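PDB 4N6D: TRAP dicarboxylate transporter-DctP subunit from Desulfovibrio salexigens, which probably binds an organic acid in the periplasm and delivers it to a TRAP-type membrane transporter. Local coordinates for residues F145-P157 against L198-V212. Numbering follows the deposited sequence.
Sequences FASAPSNIMTKVP and LQKGVVKGLFSSFEV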
loop_
_atom_site.group_PDB
_atom_site.type_symbol
_atom_site.label_atom_id
_atom_site.label_comp_id
_atom_site.label_asym_id
_atom_site.label_seq_id
_atom_site.Cartn_x
_atom_site.Cartn_y
_atom_site.Cartn_z
ATOM N N PHE A 145 0.461 5.820 -4.531
ATOM C CA PHE A 145 -0.531 4.755 -4.561
ATOM C C PHE A 145 -0.398 3.890 -3.319
ATOM O O PHE A 145 0.507 4.073 -2.530
ATOM C CB PHE A 145 -0.394 3.908 -5.826
ATOM C CG PHE A 145 0.990 3.411 -6.073
ATOM C CD1 PHE A 145 1.473 2.308 -5.407
ATOM C CD2 PHE A 145 1.805 4.043 -6.994
ATOM C CE1 PHE A 145 2.778 1.852 -5.634
ATOM C CE2 PHE A 145 3.105 3.587 -7.232
ATOM C CZ PHE A 145 3.588 2.506 -6.547
ATOM N N ALA A 146 -1.326 2.969 -3.153
ATOM C CA ALA A 146 -1.368 2.117 -1.971
ATOM C C ALA A 146 -1.589 0.678 -2.367
ATOM O O ALA A 146 -2.203 0.379 -3.397
ATOM C CB ALA A 146 -2.484 2.544 -1.029
ATOM N N SER A 147 -1.116 -0.228 -1.513
ATOM C CA SER A 147 -1.407 -1.640 -1.663
ATOM C C SER A 147 -2.905 -1.908 -1.476
ATOM O O SER A 147 -3.664 -1.013 -1.110
ATOM C CB SER A 147 -0.629 -2.409 -0.611
ATOM O OG SER A 147 -1.196 -2.191 0.676
ATOM N N ALA A 148 -3.322 -3.145 -1.722
ATOM C CA ALA A 148 -4.626 -3.614 -1.302
ATOM C C ALA A 148 -4.583 -3.790 0.201
ATOM O O ALA A 148 -3.498 -3.873 0.792
ATOM C CB ALA A 148 -4.963 -4.931 -1.968
ATOM N N PRO A 149 -5.756 -3.830 0.838
ATOM C CA PRO A 149 -5.766 -3.946 2.291
ATOM C C PRO A 149 -5.227 -5.274 2.785
ATOM O O PRO A 149 -5.297 -6.290 2.090
ATOM C CB PRO A 149 -7.264 -3.821 2.642
ATOM C CG PRO A 149 -7.821 -3.029 1.522
ATOM C CD PRO A 149 -7.095 -3.517 0.309
ATOM N N SER A 150 -4.699 -5.242 4.005
ATOM C CA SER A 150 -4.228 -6.437 4.699
ATOM C C SER A 150 -5.377 -7.184 5.332
ATOM O O SER A 150 -6.225 -6.584 5.983
ATOM C CB SER A 150 -3.257 -6.012 5.775
ATOM O OG SER A 150 -2.130 -5.385 5.159
ATOM N N ASN A 151 -5.346 -8.500 5.163
ATOM C CA ASN A 151 -6.392 -9.409 5.591
ATOM C C ASN A 151 -5.751 -10.649 6.223
ATOM O O ASN A 151 -4.538 -10.863 6.121
ATOM C CB ASN A 151 -7.229 -9.805 4.388
ATOM C CG ASN A 151 -8.069 -8.658 3.868
ATOM O OD1 ASN A 151 -8.930 -8.144 4.578
ATOM N ND2 ASN A 151 -7.855 -8.268 2.616
ATOM N N ILE A 152 -6.573 -11.458 6.885
ATOM C CA ILE A 152 -6.075 -12.593 7.646
ATOM C C ILE A 152 -6.380 -13.867 6.883
ATOM O O ILE A 152 -7.541 -14.174 6.629
ATOM C CB ILE A 152 -6.725 -12.622 9.037
ATOM C CG1 ILE A 152 -6.342 -11.353 9.794
ATOM C CG2 ILE A 152 -6.276 -13.858 9.832
ATOM C CD1 ILE A 152 -7.025 -11.177 11.136
ATOM N N MET A 153 -5.326 -14.596 6.515
ATOM C CA MET A 153 -5.431 -15.806 5.726
ATOM C C MET A 153 -4.894 -16.956 6.570
ATOM O O MET A 153 -3.739 -16.924 7.018
ATOM C CB MET A 153 -4.606 -15.660 4.461
ATOM C CG MET A 153 -5.132 -14.585 3.509
ATOM S SD MET A 153 -3.893 -14.093 2.299
ATOM C CE MET A 153 -2.966 -12.921 3.288
ATOM N N THR A 154 -5.716 -17.976 6.782
ATOM C CA THR A 154 -5.418 -18.981 7.799
ATOM C C THR A 154 -5.757 -20.420 7.406
ATOM O O THR A 154 -6.531 -20.666 6.480
ATOM C CB THR A 154 -6.201 -18.684 9.103
ATOM O OG1 THR A 154 -7.597 -18.560 8.802
ATOM C CG2 THR A 154 -5.702 -17.411 9.776
ATOM N N LYS A 155 -5.152 -21.360 8.125
ATOM C CA LYS A 155 -5.378 -22.791 7.918
ATOM C C LYS A 155 -6.738 -23.226 8.396
ATOM O O LYS A 155 -7.356 -24.104 7.804
ATOM C CB LYS A 155 -4.312 -23.610 8.659
ATOM C CG LYS A 155 -2.903 -23.345 8.190
ATOM C CD LYS A 155 -1.874 -24.193 8.935
ATOM C CE LYS A 155 -2.188 -25.658 8.853
ATOM N NZ LYS A 155 -1.159 -26.427 9.628
ATOM N N VAL A 156 -7.166 -22.640 9.503
ATOM C CA VAL A 156 -8.448 -22.932 10.125
ATOM C C VAL A 156 -9.272 -21.635 10.125
ATOM O O VAL A 156 -8.726 -20.538 10.257
ATOM C CB VAL A 156 -8.238 -23.458 11.568
ATOM C CG1 VAL A 156 -9.541 -23.495 12.361
ATOM C CG2 VAL A 156 -7.586 -24.822 11.543
ATOM N N PRO A 157 -10.590 -21.741 9.947
ATOM C CA PRO A 157 -11.359 -20.495 9.785
ATOM C C PRO A 157 -11.302 -19.564 10.997
ATOM O O PRO A 157 -11.434 -20.023 12.133
ATOM C CB PRO A 157 -12.807 -20.978 9.614
ATOM C CG PRO A 157 -12.734 -22.437 9.372
ATOM C CD PRO A 157 -11.432 -22.942 9.854
ATOM N N LEU A 198 3.908 -22.871 8.448
ATOM C CA LEU A 198 2.470 -23.102 8.448
ATOM C C LEU A 198 2.204 -24.600 8.602
ATOM O O LEU A 198 1.378 -25.025 9.410
ATOM C CB LEU A 198 1.851 -22.590 7.146
ATOM C CG LEU A 198 1.639 -21.075 7.042
ATOM C CD1 LEU A 198 1.403 -20.653 5.597
ATOM C CD2 LEU A 198 0.478 -20.651 7.933
ATOM N N GLN A 199 2.916 -25.399 7.825
ATOM C CA GLN A 199 2.713 -26.844 7.860
ATOM C C GLN A 199 3.029 -27.419 9.237
ATOM O O GLN A 199 2.367 -28.354 9.692
ATOM C CB GLN A 199 3.559 -27.517 6.779
ATOM C CG GLN A 199 3.004 -27.285 5.378
ATOM C CD GLN A 199 4.000 -27.600 4.281
ATOM O OE1 GLN A 199 5.195 -27.745 4.536
ATOM N NE2 GLN A 199 3.509 -27.703 3.047
ATOM N N LYS A 200 4.036 -26.856 9.901
ATOM C CA LYS A 200 4.445 -27.330 11.221
ATOM C C LYS A 200 3.590 -26.744 12.340
ATOM O O LYS A 200 3.654 -27.204 13.480
ATOM C CB LYS A 200 5.918 -26.995 11.481
ATOM C CG LYS A 200 6.901 -27.810 10.630
ATOM C CD LYS A 200 8.341 -27.638 11.109
ATOM C CE LYS A 200 8.716 -26.169 11.303
ATOM N NZ LYS A 200 8.369 -25.309 10.139
ATOM N N GLY A 201 2.803 -25.723 12.023
ATOM C CA GLY A 201 1.962 -25.087 13.018
ATOM C C GLY A 201 2.676 -23.982 13.772
ATOM O O GLY A 201 2.104 -23.383 14.680
ATOM N N VAL A 202 3.920 -23.704 13.392
ATOM C CA VAL A 202 4.677 -22.579 13.948
ATOM C C VAL A 202 3.962 -21.234 13.743
ATOM O O VAL A 202 3.949 -20.379 14.632
ATOM C CB VAL A 202 6.086 -22.524 13.349
ATOM C CG1 VAL A 202 6.813 -21.270 13.803
ATOM C CG2 VAL A 202 6.863 -23.774 13.752
ATOM N N VAL A 203 3.400 -21.026 12.560
ATOM C CA VAL A 203 2.312 -20.064 12.423
ATOM C C VAL A 203 1.148 -20.815 11.804
ATOM O O VAL A 203 1.334 -21.897 11.241
ATOM C CB VAL A 203 2.670 -18.808 11.592
ATOM C CG1 VAL A 203 3.747 -17.995 12.309
ATOM C CG2 VAL A 203 3.117 -19.182 10.196
ATOM N N LYS A 204 -0.043 -20.247 11.919
ATOM C CA LYS A 204 -1.238 -20.908 11.420
ATOM C C LYS A 204 -1.959 -19.990 10.436
ATOM O O LYS A 204 -3.089 -20.254 10.058
ATOM C CB LYS A 204 -2.135 -21.314 12.585
ATOM C CG LYS A 204 -1.458 -22.319 13.554
ATOM C CD LYS A 204 -2.377 -22.694 14.706
ATOM C CE LYS A 204 -1.803 -23.813 15.558
ATOM N NZ LYS A 204 -0.515 -23.454 16.194
ATOM N N GLY A 205 -1.281 -18.923 10.020
ATOM C CA GLY A 205 -1.786 -18.056 8.970
ATOM C C GLY A 205 -0.876 -16.862 8.774
ATOM O O GLY A 205 0.199 -16.778 9.376
ATOM N N LEU A 206 -1.296 -15.938 7.926
ATOM C CA LEU A 206 -0.537 -14.716 7.746
ATOM C C LEU A 206 -1.439 -13.518 7.533
ATOM O O LEU A 206 -2.610 -13.654 7.188
ATOM C CB LEU A 206 0.487 -14.851 6.615
ATOM C CG LEU A 206 0.020 -14.900 5.162
ATOM C CD1 LEU A 206 1.221 -14.735 4.255
ATOM C CD2 LEU A 206 -0.677 -16.186 4.836
ATOM N N PHE A 207 -0.870 -12.343 7.773
ATOM C CA PHE A 207 -1.591 -11.082 7.695
ATOM C C PHE A 207 -0.939 -10.314 6.561
ATOM O O PHE A 207 0.204 -9.814 6.686
ATOM C CB PHE A 207 -1.427 -10.341 9.012
ATOM C CG PHE A 207 -2.594 -9.456 9.396
ATOM C CD1 PHE A 207 -3.511 -8.991 8.465
ATOM C CD2 PHE A 207 -2.726 -9.061 10.716
ATOM C CE1 PHE A 207 -4.582 -8.151 8.874
ATOM C CE2 PHE A 207 -3.769 -8.237 11.127
ATOM C CZ PHE A 207 -4.699 -7.785 10.201
ATOM N N SER A 208 -1.625 -10.270 5.427
ATOM C CA SER A 208 -1.077 -9.651 4.233
ATOM C C SER A 208 -2.206 -9.380 3.236
ATOM O O SER A 208 -3.368 -9.647 3.497
ATOM C CB SER A 208 -0.039 -10.585 3.606
ATOM O OG SER A 208 0.767 -9.896 2.669
ATOM N N SER A 209 -1.878 -8.840 2.076
ATOM C CA SER A 209 -2.911 -8.686 1.076
ATOM C C SER A 209 -3.166 -10.020 0.365
ATOM O O SER A 209 -2.309 -10.906 0.327
ATOM C CB SER A 209 -2.614 -7.556 0.087
ATOM O OG SER A 209 -1.362 -7.710 -0.509
ATOM N N PHE A 210 -4.363 -10.155 -0.177
ATOM C CA PHE A 210 -4.832 -11.414 -0.755
ATOM C C PHE A 210 -4.055 -11.875 -1.982
ATOM O O PHE A 210 -4.154 -13.046 -2.353
ATOM C CB PHE A 210 -6.317 -11.316 -1.146
ATOM C CG PHE A 210 -7.297 -11.380 0.013
ATOM C CD1 PHE A 210 -7.037 -12.128 1.147
ATOM C CD2 PHE A 210 -8.500 -10.702 -0.061
ATOM C CE1 PHE A 210 -7.963 -12.195 2.199
ATOM C CE2 PHE A 210 -9.425 -10.760 0.968
ATOM C CZ PHE A 210 -9.171 -11.515 2.099
ATOM N N GLU A 211 -3.273 -11.009 -2.632
ATOM C CA GLU A 211 -2.595 -11.489 -3.835
ATOM C C GLU A 211 -1.628 -12.643 -3.537
ATOM O O GLU A 211 -1.281 -13.407 -4.436
ATOM C CB GLU A 211 -1.874 -10.371 -4.609
ATOM C CG GLU A 211 -0.500 -10.085 -4.157
ATOM C CD GLU A 211 -0.496 -9.137 -3.032
ATOM O OE1 GLU A 211 -1.613 -8.839 -2.539
ATOM O OE2 GLU A 211 0.609 -8.676 -2.668
ATOM N N VAL A 212 -1.183 -12.766 -2.289
ATOM C CA VAL A 212 -0.201 -13.805 -1.960
ATOM C C VAL A 212 -0.815 -15.208 -2.063
ATOM O O VAL A 212 -0.108 -16.209 -2.141
ATOM C CB VAL A 212 0.410 -13.603 -0.548
ATOM C CG1 VAL A 212 1.110 -12.252 -0.453
ATOM C CG2 VAL A 212 -0.650 -13.722 0.522
HETATM O O HOH W 1 -1.429 -5.438 -2.312
HETATM O O HOH W 2 -6.128 -7.930 0.034
HETATM O O HOH W 3 -5.353 -21.496 11.485
#
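Asn151 to Thr154 pair with Gly205 to Ser208 as neighbouring antiparallel strands in one lobe of a periplasmic binding protein fold, with 205-208 at the border of a mixed sheet and 151-154 next to it. Residues 147-150 lead into this sheet from strand 139-146, an outermost strand of the five-stranded sheet, consistent with a crossing between the two lobes.

Two backbone hydrogen bonds join each hydrogen-bonded pair, Asn151 with Ser208 and Met153 with Leu206; the link from Met153 N to Leu206 O (3.0 Å) is almost straight at 175°. Beyond the strand, Lys155 N continues the pattern to Lys204 O (3.0 Å).

On one face of the sheet Ile152 CG1 sits over the Phe207 ring, 3.8 Å from its centroid, a CH-pi contact; the Phe207 side chain also touches Leu175 and Leu179 of helix 173-181. On the opposite face the Asn151 amide lies nearly flat on Phe210, the planes 18° apart, while its OD1 accepts from Asn229 N. Met153 SD meets the same ring at its edge, 5.2 Å from the centroid, a Met-aromatic contact. A bend at chi3 (-82°) turns Met153 CE toward Ser208, 3.3 Å from Ser208 O, and also against Val212 CG2.

Water bridges Pro149 O and Phe210 N. At the far end Lys155 NZ donates to Leu198 O (2.9 Å), which Gly201 N reaches from the other face of the carbonyl plane.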